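PDB 1XSZ: guanine nucleotide exchange protein from Legionella pneumophila, which probably acts as a guanine nucleotide exchange factor for ADP-ribosylation factors, with a C-terminal domain that caps the active site of its Sec7 domain. Local coordinates for residues 47-52 against 80-85; 107-112 against 255-260; 126-131 against 135-140; 264-269 against 275-280. All coordinates share one frame; numbering follows the deposited sequence. Where two conformers were deposited one is given.

Contact 1: residues 47-52 against 80-85; sequences FFHQQR and SQMNFN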
loop_
_atom_site.group_PDB
_atom_site.type_symbol
_atom_site.label_atom_id
_atom_site.label_comp_id
_atom_site.label_asym_id
_atom_site.label_seq_id
_atom_site.Cartn_x
_atom_site.Cartn_y
_atom_site.Cartn_z
ATOM N N PHE A 47 -16.323 -7.811 11.204
ATOM C CA PHE A 47 -15.826 -7.235 12.449
ATOM C C PHE A 47 -15.188 -5.871 12.172
ATOM O O PHE A 47 -15.365 -4.929 12.937
ATOM C CB PHE A 47 -14.797 -8.165 13.103
ATOM C CG PHE A 47 -14.545 -7.861 14.557
ATOM C CD1 PHE A 47 -15.467 -8.244 15.530
ATOM C CD2 PHE A 47 -13.404 -7.170 14.952
ATOM C CE1 PHE A 47 -15.253 -7.943 16.876
ATOM C CE2 PHE A 47 -13.184 -6.864 16.298
ATOM C CZ PHE A 47 -14.111 -7.251 17.260
ATOM N N PHE A 48 -14.443 -5.774 11.075
ATOM C CA PHE A 48 -13.802 -4.514 10.699
ATOM C C PHE A 48 -14.864 -3.428 10.508
ATOM O O PHE A 48 -14.686 -2.289 10.942
ATOM C CB PHE A 48 -13.017 -4.682 9.395
ATOM C CG PHE A 48 -11.735 -5.465 9.530
ATOM C CD1 PHE A 48 -11.109 -5.965 8.395
ATOM C CD2 PHE A 48 -11.132 -5.667 10.771
ATOM C CE1 PHE A 48 -9.903 -6.654 8.483
ATOM C CE2 PHE A 48 -9.922 -6.356 10.869
ATOM C CZ PHE A 48 -9.307 -6.848 9.724
ATOM N N HIS A 49 -15.959 -3.777 9.840
ATOM C CA HIS A 49 -17.041 -2.823 9.618
ATOM C C HIS A 49 -17.747 -2.474 10.927
ATOM O O HIS A 49 -17.937 -1.302 11.252
ATOM C CB HIS A 49 -18.066 -3.396 8.632
ATOM C CG HIS A 49 -17.684 -3.235 7.194
ATOM N ND1 HIS A 49 -17.687 -4.283 6.300
ATOM C CD2 HIS A 49 -17.330 -2.137 6.485
ATOM C CE1 HIS A 49 -17.355 -3.837 5.101
ATOM N NE2 HIS A 49 -17.134 -2.538 5.186
ATOM N N GLN A 50 -18.132 -3.502 11.675
ATOM C CA GLN A 50 -18.840 -3.315 12.938
ATOM C C GLN A 50 -18.079 -2.535 14.000
ATOM O O GLN A 50 -18.656 -1.702 14.697
ATOM C CB GLN A 50 -19.230 -4.671 13.530
ATOM C CG GLN A 50 -20.412 -5.352 12.868
ATOM C CD GLN A 50 -21.706 -4.590 13.072
ATOM O OE1 GLN A 50 -21.939 -4.020 14.137
ATOM N NE2 GLN A 50 -22.560 -4.588 12.056
ATOM N N GLN A 51 -16.783 -2.803 14.121
ATOM C CA GLN A 51 -15.974 -2.158 15.149
ATOM C C GLN A 51 -15.034 -1.077 14.631
ATOM O O GLN A 51 -14.017 -0.781 15.258
ATOM C CB GLN A 51 -15.165 -3.226 15.890
ATOM C CG GLN A 51 -16.010 -4.381 16.423
ATOM C CD GLN A 51 -16.916 -3.969 17.568
ATOM O OE1 GLN A 51 -17.838 -4.698 17.938
ATOM N NE2 GLN A 51 -16.651 -2.804 18.141
ATOM N N ARG A 52 -15.384 -0.469 13.504
ATOM C CA ARG A 52 -14.537 0.562 12.912
ATOM C C ARG A 52 -14.174 1.715 13.850
ATOM O O ARG A 52 -13.110 2.316 13.710
ATOM C CB ARG A 52 -15.193 1.114 11.644
ATOM C CG ARG A 52 -16.534 1.771 11.872
ATOM C CD ARG A 52 -17.135 2.238 10.557
ATOM N NE ARG A 52 -18.387 2.962 10.759
ATOM C CZ ARG A 52 -19.493 2.424 11.264
ATOM N NH1 ARG A 52 -19.514 1.146 11.622
ATOM N NH2 ARG A 52 -20.579 3.170 11.420
ATOM N N SER A 80 -17.637 -6.454 -0.545
ATOM C CA SER A 80 -18.934 -7.001 -0.933
ATOM C C SER A 80 -20.009 -6.623 0.079
ATOM O O SER A 80 -21.193 -6.549 -0.255
ATOM C CB SER A 80 -18.851 -8.524 -1.050
ATOM O OG SER A 80 -17.977 -8.905 -2.096
ATOM N N GLN A 81 -19.593 -6.378 1.317
ATOM C CA GLN A 81 -20.520 -6.010 2.382
ATOM C C GLN A 81 -20.935 -4.544 2.318
ATOM O O GLN A 81 -21.763 -4.089 3.108
ATOM C CB GLN A 81 -19.899 -6.341 3.744
ATOM C CG GLN A 81 -19.751 -7.841 3.974
ATOM C CD GLN A 81 -18.822 -8.188 5.119
ATOM O OE1 GLN A 81 -18.218 -7.311 5.737
ATOM N NE2 GLN A 81 -18.696 -9.479 5.404
ATOM N N MET A 82 -20.356 -3.807 1.374
ATOM C CA MET A 82 -20.686 -2.397 1.189
ATOM C C MET A 82 -21.776 -2.303 0.129
ATOM O O MET A 82 -21.790 -3.083 -0.821
ATOM C CB MET A 82 -19.451 -1.615 0.738
ATOM C CG MET A 82 -18.346 -1.576 1.784
ATOM S SD MET A 82 -16.862 -0.712 1.230
ATOM C CE MET A 82 -17.386 0.987 1.356
ATOM N N ASN A 83 -22.686 -1.348 0.292
ATOM C CA ASN A 83 -23.791 -1.178 -0.649
ATOM C C ASN A 83 -23.549 -0.023 -1.616
ATOM O O ASN A 83 -23.673 1.141 -1.237
ATOM C CB ASN A 83 -25.093 -0.925 0.118
ATOM C CG ASN A 83 -26.304 -0.809 -0.797
ATOM O OD1 ASN A 83 -27.376 -0.367 -0.374
ATOM N ND2 ASN A 83 -26.146 -1.215 -2.048
ATOM N N PHE A 84 -23.216 -0.349 -2.862
ATOM C CA PHE A 84 -22.970 0.663 -3.882
ATOM C C PHE A 84 -24.192 0.862 -4.770
ATOM O O PHE A 84 -24.207 1.744 -5.627
ATOM C CB PHE A 84 -21.767 0.270 -4.742
ATOM C CG PHE A 84 -20.479 0.211 -3.978
ATOM C CD1 PHE A 84 -19.962 1.355 -3.377
ATOM C CD2 PHE A 84 -19.803 -0.994 -3.825
ATOM C CE1 PHE A 84 -18.788 1.302 -2.629
ATOM C CE2 PHE A 84 -18.628 -1.058 -3.079
ATOM C CZ PHE A 84 -18.122 0.091 -2.481
ATOM N N ASN A 85 -25.216 0.043 -4.563
ATOM C CA ASN A 85 -26.429 0.159 -5.358
ATOM C C ASN A 85 -27.127 1.479 -5.054
ATOM O O ASN A 85 -27.473 1.774 -3.907
ATOM C CB ASN A 85 -27.368 -1.013 -5.070
ATOM C CG ASN A 85 -28.672 -0.916 -5.839
ATOM O OD1 ASN A 85 -29.546 -0.124 -5.495
ATOM N ND2 ASN A 85 -28.802 -1.712 -6.891
#
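His49, in the last turn of helix 40-50, and Gln81, just past the end of helix 69-80, bring their backbones no closer than 8.6 Å between CA atoms, so side chains bridge the two segments. The imidazole does most of the work. His49 ND1 donates to Gln81 OE1 at 3.1 Å; the bond bends to 146° at the hydrogen, yet the acceptor lies in the ring plane and the donor in the amide's carbonyl plane, although the two planes are turned 52° apart. An extended Gln81 chain (chi2 165°) carries the amide out to this edge. On the other nitrogen, Met82 CG lies 3.7 Å from His49 NE2. The Met82 sulfur stands farther off, at the ring's edge. Gln81 NE2 is bonded to the backbone O of Glu42, so one amide grips helix 40-50 at two levels. Within the helical Sec7 domain, the His49 ring also stacks on Phe78 of helix 69-80, and Met82 is tied through its backbone O to Gln123 at the end of helix 106-123.

Contact 2: residues 107-112 against 255-260; sequences QKIDRL and SFFTGY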
loop_
_atom_site.group_PDB
_atom_site.type_symbol
_atom_site.label_atom_id
_atom_site.label_comp_id
_atom_site.label_asym_id
_atom_site.label_seq_id
_atom_site.Cartn_x
_atom_site.Cartn_y
_atom_site.Cartn_z
ATOM N N GLN A 107 1.393 -0.521 -4.166
ATOM C CA GLN A 107 0.746 -1.799 -4.435
ATOM C C GLN A 107 -0.471 -2.052 -3.561
ATOM O O GLN A 107 -1.425 -2.700 -3.998
ATOM C CB GLN A 107 1.750 -2.947 -4.314
ATOM C CG GLN A 107 2.826 -2.909 -5.398
ATOM C CD GLN A 107 3.678 -4.162 -5.439
ATOM O OE1 GLN A 107 4.587 -4.279 -6.263
ATOM N NE2 GLN A 107 3.390 -5.109 -4.554
ATOM N N LYS A 108 -0.452 -1.535 -2.336
ATOM C CA LYS A 108 -1.583 -1.712 -1.432
ATOM C C LYS A 108 -2.756 -0.859 -1.901
ATOM O O LYS A 108 -3.907 -1.310 -1.898
ATOM C CB LYS A 108 -1.172 -1.351 -0.004
ATOM C CG LYS A 108 -0.234 -2.375 0.603
ATOM C CD LYS A 108 0.212 -1.976 2.002
ATOM C CE LYS A 108 1.101 -3.047 2.603
ATOM N NZ LYS A 108 1.702 -2.582 3.890
ATOM N N ILE A 109 -2.474 0.373 -2.302
ATOM C CA ILE A 109 -3.514 1.253 -2.820
ATOM C C ILE A 109 -4.144 0.579 -4.042
ATOM O O ILE A 109 -5.365 0.550 -4.196
ATOM C CB ILE A 109 -2.913 2.610 -3.244
ATOM C CG1 ILE A 109 -2.490 3.391 -2.001
ATOM C CG2 ILE A 109 -3.926 3.420 -4.061
ATOM C CD1 ILE A 109 -1.585 4.567 -2.300
ATOM N N ASP A 110 -3.297 0.020 -4.899
ATOM C CA ASP A 110 -3.750 -0.638 -6.115
ATOM C C ASP A 110 -4.723 -1.774 -5.796
ATOM O O ASP A 110 -5.794 -1.870 -6.407
ATOM C CB ASP A 110 -2.531 -1.157 -6.894
ATOM C CG ASP A 110 -2.846 -1.486 -8.339
ATOM O OD1 ASP A 110 -3.919 -1.085 -8.833
ATOM O OD2 ASP A 110 -1.997 -2.136 -8.984
ATOM N N ARG A 111 -4.369 -2.628 -4.842
ATOM C CA ARG A 111 -5.253 -3.735 -4.494
ATOM C C ARG A 111 -6.612 -3.245 -4.015
ATOM O O ARG A 111 -7.640 -3.847 -4.328
ATOM C CB ARG A 111 -4.613 -4.628 -3.428
ATOM C CG ARG A 111 -3.283 -5.213 -3.857
ATOM C CD ARG A 111 -2.928 -6.465 -3.069
ATOM N NE ARG A 111 -1.578 -6.917 -3.386
ATOM C CZ ARG A 111 -0.474 -6.407 -2.850
ATOM N NH1 ARG A 111 -0.553 -5.428 -1.959
ATOM N NH2 ARG A 111 0.714 -6.863 -3.220
ATOM N N LEU A 112 -6.630 -2.150 -3.263
ATOM C CA LEU A 112 -7.896 -1.620 -2.769
ATOM C C LEU A 112 -8.741 -1.138 -3.952
ATOM O O LEU A 112 -9.932 -1.446 -4.043
ATOM C CB LEU A 112 -7.663 -0.475 -1.779
ATOM C CG LEU A 112 -7.061 -0.875 -0.427
ATOM C CD1 LEU A 112 -6.938 0.367 0.442
ATOM C CD2 LEU A 112 -7.932 -1.927 0.262
ATOM N N SER A 255 2.881 5.742 -10.535
ATOM C CA SER A 255 4.015 6.659 -10.549
ATOM C C SER A 255 3.468 8.093 -10.505
ATOM O O SER A 255 3.983 8.948 -9.788
ATOM C CB SER A 255 4.844 6.448 -11.820
ATOM O OG SER A 255 5.888 7.400 -11.920
ATOM N N PHE A 256 2.410 8.337 -11.271
ATOM C CA PHE A 256 1.759 9.640 -11.334
ATOM C C PHE A 256 1.151 9.997 -9.972
ATOM O O PHE A 256 1.394 11.067 -9.418
ATOM C CB PHE A 256 0.663 9.565 -12.417
ATOM C CG PHE A 256 -0.222 10.785 -12.530
ATOM C CD1 PHE A 256 -1.204 11.062 -11.577
ATOM C CD2 PHE A 256 -0.132 11.609 -13.650
ATOM C CE1 PHE A 256 -2.083 12.134 -11.745
ATOM C CE2 PHE A 256 -1.003 12.681 -13.828
ATOM C CZ PHE A 256 -1.987 12.945 -12.872
ATOM N N PHE A 257 0.382 9.067 -9.427
ATOM C CA PHE A 257 -0.324 9.293 -8.177
ATOM C C PHE A 257 0.527 9.379 -6.911
ATOM O O PHE A 257 0.280 10.238 -6.053
ATOM C CB PHE A 257 -1.388 8.195 -8.028
ATOM C CG PHE A 257 -2.339 8.389 -6.873
ATOM C CD1 PHE A 257 -3.084 9.561 -6.743
ATOM C CD2 PHE A 257 -2.524 7.368 -5.944
ATOM C CE1 PHE A 257 -4.003 9.714 -5.699
ATOM C CE2 PHE A 257 -3.440 7.513 -4.901
ATOM C CZ PHE A 257 -4.178 8.687 -4.781
ATOM N N THR A 258 1.537 8.515 -6.813
ATOM C CA THR A 258 2.362 8.431 -5.604
ATOM C C THR A 258 3.862 8.664 -5.747
ATOM O O THR A 258 4.561 8.768 -4.736
ATOM C CB THR A 258 2.239 7.036 -4.964
ATOM O OG1 THR A 258 2.923 6.081 -5.787
ATOM C CG2 THR A 258 0.775 6.613 -4.826
ATOM N N GLY A 259 4.364 8.707 -6.977
ATOM C CA GLY A 259 5.795 8.884 -7.193
ATOM C C GLY A 259 6.526 7.550 -7.165
ATOM O O GLY A 259 7.753 7.486 -7.210
ATOM N N TYR A 260 5.761 6.469 -7.107
ATOM C CA TYR A 260 6.287 5.113 -7.053
ATOM C C TYR A 260 7.226 4.816 -8.219
ATOM O O TYR A 260 6.903 5.106 -9.380
ATOM C CB TYR A 260 5.103 4.140 -7.063
ATOM C CG TYR A 260 5.420 2.670 -6.921
ATOM C CD1 TYR A 260 6.228 2.188 -5.884
ATOM C CD2 TYR A 260 4.830 1.739 -7.780
ATOM C CE1 TYR A 260 6.427 0.813 -5.711
ATOM C CE2 TYR A 260 5.020 0.380 -7.615
ATOM C CZ TYR A 260 5.815 -0.085 -6.585
ATOM O OH TYR A 260 5.992 -1.438 -6.439
HETATM O O HOH W 1 5.232 -2.741 -8.723
#
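Tyr260 swings its ring toward helix 106-123 with CG opposite the backbone N (chi1 -176°), while Gln107 reaches out to meet it on a chain extended beyond CG (chi2 -170°). Tyr260 OH comes to rest 3.2 Å from Gln107 OE1 and 3.6 Å from Gln107 CG, with amide and ring planes almost perpendicular at 82°. A water joins the two groups: it donates to Gln107 OE1 at 3.0 Å and lies 2.7 Å from Tyr260 OH, which is also hydrogen-bonded to Thr263. This is a seam between the two parts of the protein, the helix belonging to the Sec7 domain and residues 255-260 to the capping domain. Helix 252-258 ends in an ST turn: Thr258 OG1 accepts from Tyr260 N at 3.2 Å, across Gly259, which has positive phi. The same hydroxyl is bonded to Leu254 O. Farther along helix 106-123, Ile109 CD1 meets Thr258 CG2 tip to tip at 4.0 Å, and Ile109 CG2 approaches Phe257 CE2 obliquely at 4.2 Å.

Contact 3: residues 126-131 against 135-140; sequences DVVSNA and YLLAFQ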
loop_
_atom_site.group_PDB
_atom_site.type_symbol
_atom_site.label_atom_id
_atom_site.label_comp_id
_atom_site.label_asym_id
_atom_site.label_seq_id
_atom_site.Cartn_x
_atom_site.Cartn_y
_atom_site.Cartn_z
ATOM N N ASP A 126 -24.519 -3.051 -15.664
ATOM C CA ASP A 126 -24.985 -2.243 -16.788
ATOM C C ASP A 126 -24.132 -1.024 -17.129
ATOM O O ASP A 126 -24.312 -0.418 -18.188
ATOM C CB ASP A 126 -26.425 -1.791 -16.531
ATOM C CG ASP A 126 -26.567 -0.998 -15.244
ATOM O OD1 ASP A 126 -26.219 -1.537 -14.170
ATOM O OD2 ASP A 126 -27.027 0.162 -15.306
ATOM N N VAL A 127 -23.204 -0.666 -16.249
ATOM C CA VAL A 127 -22.358 0.500 -16.479
ATOM C C VAL A 127 -21.124 0.226 -17.338
ATOM O O VAL A 127 -20.940 0.856 -18.378
ATOM C CB VAL A 127 -21.901 1.121 -15.142
ATOM C CG1 VAL A 127 -21.091 2.382 -15.402
ATOM C CG2 VAL A 127 -23.115 1.437 -14.279
ATOM N N VAL A 128 -20.279 -0.703 -16.901
ATOM C CA VAL A 128 -19.064 -1.039 -17.640
ATOM C C VAL A 128 -19.126 -2.443 -18.237
ATOM O O VAL A 128 -19.924 -3.274 -17.806
ATOM C CB VAL A 128 -17.815 -0.945 -16.734
ATOM C CG1 VAL A 128 -17.632 0.482 -16.251
ATOM C CG2 VAL A 128 -17.956 -1.887 -15.551
ATOM N N SER A 129 -18.277 -2.700 -19.226
ATOM C CA SER A 129 -18.241 -4.001 -19.887
ATOM C C SER A 129 -17.758 -5.100 -18.944
ATOM O O SER A 129 -18.345 -6.181 -18.885
ATOM C CB SER A 129 -17.336 -3.941 -21.119
ATOM O OG SER A 129 -17.330 -5.180 -21.810
ATOM N N ASN A 130 -16.680 -4.827 -18.214
ATOM C CA ASN A 130 -16.140 -5.795 -17.266
ATOM C C ASN A 130 -15.438 -5.114 -16.096
ATOM O O ASN A 130 -15.431 -3.886 -15.998
ATOM C CB ASN A 130 -15.170 -6.755 -17.963
ATOM C CG ASN A 130 -14.142 -6.040 -18.814
ATOM O OD1 ASN A 130 -13.534 -5.057 -18.389
ATOM N ND2 ASN A 130 -13.932 -6.540 -20.023
ATOM N N ALA A 131 -14.857 -5.916 -15.209
ATOM C CA ALA A 131 -14.161 -5.392 -14.038
ATOM C C ALA A 131 -12.927 -4.586 -14.427
ATOM O O ALA A 131 -12.606 -3.586 -13.785
ATOM C CB ALA A 131 -13.767 -6.536 -13.111
ATOM N N TYR A 135 -11.860 -0.844 -13.393
ATOM C CA TYR A 135 -10.556 -0.539 -12.805
ATOM C C TYR A 135 -9.926 0.640 -13.548
ATOM O O TYR A 135 -9.409 1.576 -12.930
ATOM C CB TYR A 135 -9.648 -1.773 -12.886
ATOM C CG TYR A 135 -8.212 -1.530 -12.466
ATOM C CD1 TYR A 135 -7.888 -1.201 -11.149
ATOM C CD2 TYR A 135 -7.177 -1.642 -13.391
ATOM C CE1 TYR A 135 -6.560 -0.993 -10.767
ATOM C CE2 TYR A 135 -5.852 -1.438 -13.024
ATOM C CZ TYR A 135 -5.549 -1.116 -11.711
ATOM O OH TYR A 135 -4.233 -0.932 -11.354
ATOM N N LEU A 136 -9.957 0.600 -14.876
ATOM C CA LEU A 136 -9.406 1.694 -15.667
ATOM C C LEU A 136 -10.107 3.002 -15.291
ATOM O O LEU A 136 -9.459 4.024 -15.062
ATOM C CB LEU A 136 -9.588 1.424 -17.167
ATOM C CG LEU A 136 -9.237 2.598 -18.090
ATOM C CD1 LEU A 136 -7.754 2.913 -17.988
ATOM C CD2 LEU A 136 -9.614 2.257 -19.525
ATOM N N LEU A 137 -11.433 2.968 -15.228
ATOM C CA LEU A 137 -12.202 4.156 -14.883
ATOM C C LEU A 137 -11.828 4.651 -13.488
ATOM O O LEU A 137 -11.680 5.854 -13.268
ATOM C CB LEU A 137 -13.698 3.843 -14.928
ATOM C CG LEU A 137 -14.636 5.005 -15.242
ATOM C CD1 LEU A 137 -14.372 5.532 -16.651
ATOM C CD2 LEU A 137 -16.066 4.518 -15.124
ATOM N N ALA A 138 -11.677 3.718 -12.553
ATOM C CA ALA A 138 -11.325 4.066 -11.185
ATOM C C ALA A 138 -9.973 4.757 -11.069
ATOM O O ALA A 138 -9.888 5.834 -10.474
ATOM C CB ALA A 138 -11.364 2.828 -10.294
ATOM N N PHE A 139 -8.919 4.169 -11.636
ATOM C CA PHE A 139 -7.631 4.825 -11.488
ATOM C C PHE A 139 -7.517 6.086 -12.338
ATOM O O PHE A 139 -6.818 7.022 -11.959
ATOM C CB PHE A 139 -6.451 3.825 -11.649
ATOM C CG PHE A 139 -6.096 3.446 -13.062
ATOM C CD1 PHE A 139 -5.485 4.359 -13.913
ATOM C CD2 PHE A 139 -6.265 2.130 -13.499
ATOM C CE1 PHE A 139 -5.032 3.970 -15.178
ATOM C CE2 PHE A 139 -5.815 1.732 -14.764
ATOM C CZ PHE A 139 -5.196 2.656 -15.600
ATOM N N GLN A 140 -8.237 6.152 -13.456
ATOM C CA GLN A 140 -8.217 7.365 -14.264
ATOM C C GLN A 140 -8.909 8.477 -13.459
ATOM O O GLN A 140 -8.456 9.618 -13.456
ATOM C CB GLN A 140 -8.946 7.148 -15.600
ATOM C CG GLN A 140 -8.197 6.290 -16.611
ATOM C CD GLN A 140 -6.974 6.977 -17.188
ATOM O OE1 GLN A 140 -6.942 8.197 -17.332
ATOM N NE2 GLN A 140 -5.969 6.191 -17.547
#
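Tyr135 N donates to Ala131 O at 2.9 Å, an i to i+4 bond of the first turn of helix 131-149, with an angle of 150° at the hydrogen. Ala131 O also lies 3.6 Å from Tyr135 CB. Capping prepares this turn: Asn130 holds the N-cap position, and its OD1 accepts from the backbone N of Ala133. Apolar contact is looser. Val128 CG1 and Leu137 CD2 sit 4.5 Å apart, where the incoming loop folds back beside the helix. Among aromatic groups, Phe139 CD2 lies 3.6 Å above one face of the Tyr135 ring, toward its rim, one turn farther on. A chi1 of 173° swings the Tyr135 ring out beside its own carbonyl carbon and away from residues 126-131, into a polar cluster where its hydroxyl meets Asp110 of helix 106-123 together with Lys251 and Trp253, just before and at the start of the capping domain's helix 252-258. Around the turn, Val128 packs on Phe121 of helix 106-123, and Leu137 is enclosed by Phe89 of helix 89-98 and by Phe181, Leu182 and Leu185 of helix 179-191.

Contact 4: residues 264-269 against 275-280; sequences ITLTDN and ATIQVY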
loop_
_atom_site.group_PDB
_atom_site.type_symbol
_atom_site.label_atom_id
_atom_site.label_comp_id
_atom_site.label_asym_id
_atom_site.label_seq_id
_atom_site.Cartn_x
_atom_site.Cartn_y
_atom_site.Cartn_z
ATOM N N ILE A 264 11.780 -3.648 -5.061
ATOM C CA ILE A 264 12.815 -4.651 -5.263
ATOM C C ILE A 264 12.624 -5.689 -4.170
ATOM O O ILE A 264 12.488 -5.340 -2.996
ATOM C CB ILE A 264 14.224 -4.044 -5.113
ATOM C CG1 ILE A 264 14.400 -2.883 -6.091
ATOM C CG2 ILE A 264 15.286 -5.123 -5.341
ATOM C CD1 ILE A 264 15.628 -2.041 -5.829
ATOM N N THR A 265 12.586 -6.961 -4.547
ATOM C CA THR A 265 12.439 -8.021 -3.563
ATOM C C THR A 265 13.762 -8.765 -3.447
ATOM O O THR A 265 14.287 -9.286 -4.437
ATOM C CB THR A 265 11.323 -9.016 -3.943
ATOM O OG1 THR A 265 10.069 -8.323 -3.998
ATOM C CG2 THR A 265 11.224 -10.128 -2.909
ATOM N N LEU A 266 14.310 -8.779 -2.237
ATOM C CA LEU A 266 15.572 -9.458 -1.961
ATOM C C LEU A 266 15.292 -10.797 -1.302
ATOM O O LEU A 266 14.535 -10.877 -0.337
ATOM C CB LEU A 266 16.444 -8.623 -1.020
ATOM C CG LEU A 266 17.063 -7.330 -1.546
ATOM C CD1 LEU A 266 15.983 -6.326 -1.901
ATOM C CD2 LEU A 266 17.984 -6.762 -0.488
ATOM N N THR A 267 15.908 -11.850 -1.821
ATOM C CA THR A 267 15.720 -13.176 -1.257
ATOM C C THR A 267 17.067 -13.870 -1.131
ATOM O O THR A 267 17.813 -13.966 -2.105
ATOM C CB THR A 267 14.805 -14.047 -2.144
ATOM O OG1 THR A 267 13.557 -13.377 -2.354
ATOM C CG2 THR A 267 14.543 -15.387 -1.476
ATOM N N ASP A 268 17.384 -14.336 0.072
ATOM C CA ASP A 268 18.641 -15.042 0.296
ATOM C C ASP A 268 18.403 -16.491 -0.111
ATOM O O ASP A 268 17.575 -17.182 0.483
ATOM C CB ASP A 268 19.044 -14.962 1.770
ATOM C CG ASP A 268 20.419 -15.551 2.028
ATOM O OD1 ASP A 268 20.611 -16.754 1.756
ATOM O OD2 ASP A 268 21.305 -14.808 2.501
ATOM N N ASN A 269 19.127 -16.944 -1.129
ATOM C CA ASN A 269 18.979 -18.303 -1.642
ATOM C C ASN A 269 19.353 -19.414 -0.668
ATOM O O ASN A 269 19.037 -20.579 -0.908
ATOM C CB ASN A 269 19.796 -18.467 -2.927
ATOM C CG ASN A 269 19.288 -17.592 -4.055
ATOM O OD1 ASN A 269 18.124 -17.679 -4.446
ATOM N ND2 ASN A 269 20.162 -16.746 -4.588
ATOM N N ALA A 275 13.142 -9.543 1.977
ATOM C CA ALA A 275 12.871 -8.158 2.321
ATOM C C ALA A 275 12.485 -7.424 1.047
ATOM O O ALA A 275 12.975 -7.749 -0.036
ATOM C CB ALA A 275 14.109 -7.511 2.944
ATOM N N THR A 276 11.586 -6.458 1.167
ATOM C CA THR A 276 11.183 -5.669 0.015
ATOM C C THR A 276 11.634 -4.231 0.223
ATOM O O THR A 276 11.686 -3.729 1.357
ATOM C CB THR A 276 9.658 -5.677 -0.207
ATOM O OG1 THR A 276 8.998 -5.237 0.984
ATOM C CG2 THR A 276 9.182 -7.068 -0.587
ATOM N N ILE A 277 11.976 -3.573 -0.876
ATOM C CA ILE A 277 12.424 -2.197 -0.830
ATOM C C ILE A 277 11.646 -1.408 -1.871
ATOM O O ILE A 277 11.757 -1.664 -3.072
ATOM C CB ILE A 277 13.936 -2.088 -1.128
ATOM C CG1 ILE A 277 14.731 -2.934 -0.128
ATOM C CG2 ILE A 277 14.371 -0.635 -1.071
ATOM C CD1 ILE A 277 16.232 -2.912 -0.371
ATOM N N GLN A 278 10.831 -0.471 -1.401
ATOM C CA GLN A 278 10.030 0.373 -2.278
ATOM C C GLN A 278 10.691 1.731 -2.418
ATOM O O GLN A 278 11.200 2.281 -1.444
ATOM C CB GLN A 278 8.634 0.580 -1.690
ATOM C CG GLN A 278 7.865 -0.680 -1.415
ATOM C CD GLN A 278 6.598 -0.391 -0.644
ATOM O OE1 GLN A 278 5.775 0.422 -1.066
ATOM N NE2 GLN A 278 6.436 -1.050 0.492
ATOM N N VAL A 279 10.655 2.285 -3.621
ATOM C CA VAL A 279 11.245 3.586 -3.873
ATOM C C VAL A 279 10.206 4.551 -4.435
ATOM O O VAL A 279 9.437 4.192 -5.329
ATOM C CB VAL A 279 12.421 3.477 -4.873
ATOM C CG1 VAL A 279 12.971 4.853 -5.180
ATOM C CG2 VAL A 279 13.512 2.586 -4.297
ATOM N N TYR A 280 10.184 5.765 -3.896
ATOM C CA TYR A 280 9.274 6.809 -4.350
ATOM C C TYR A 280 10.051 8.103 -4.548
ATOM O O TYR A 280 10.866 8.471 -3.708
ATOM C CB TYR A 280 8.165 7.090 -3.323
ATOM C CG TYR A 280 7.268 5.922 -3.021
ATOM C CD1 TYR A 280 7.684 4.904 -2.171
ATOM C CD2 TYR A 280 6.012 5.809 -3.623
ATOM C CE1 TYR A 280 6.882 3.796 -1.929
ATOM C CE2 TYR A 280 5.201 4.707 -3.390
ATOM C CZ TYR A 280 5.642 3.702 -2.548
ATOM O OH TYR A 280 4.865 2.590 -2.345
#
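Ile264 and Ile277 form a hydrogen-bonded antiparallel pair in which both backbones use N and O: Ile264 N to Ile277 O and Ile277 N to Ile264 O, each 2.8 Å. Two residues along, Leu266 N reaches Ala275 O at 2.8 Å in an almost straight bond (170°), and Ala275 N returns to Leu266 O at 3.0 Å. Thr265 and Thr276, the non-hydrogen-bonded pair between, turn their backbone groups outward, to Thr246 of strand 243-248 and Gln299 of strand 295-300. Ile264 O has a further neighbour in Thr276 CA at 3.3 Å, a CA-H...O contact. On the threonine face the side chains lie side by side, Thr265 OG1 being 3.7 Å from Thr276 CG2. The opposite face is apolar: Leu266 CD1 meets Ile277 CD1 at 3.7 Å, and helix 216-224 covers Ile264 and Ile277 through Leu221. In this capping-domain hairpin the two hydrogen-bonded pairs thus satisfy each other's backbone groups, the flanking strands serve the threonines, and the faces differ in character, one hydroxyl-bearing and one apolar.

In the fold
Contacts 1 and 3 lie within the Sec7 domain, contact 4 within the capping domain, and contact 2 joins the two. Contact 2 touches contact 3 through Asp110 OD1 and Tyr135 OH, 2.5 Å apart and probably hydrogen-bonded, although their centres are about 17 Å apart. On its other side it meets contact 4, whose centre is also about 17 Å away: Tyr280 CD2 packs 3.5 Å from Tyr260 CA. Tyr280 OH bonds to the backbone N of Ala106, so the hairpin too reaches the Sec7 helix 106-123. Contact 1 touches none of the others; its centre is about 34 Å from that of contact 4, across the chain's centre. The interface at contact 2 is consistent with a cap held over the Sec7 active site.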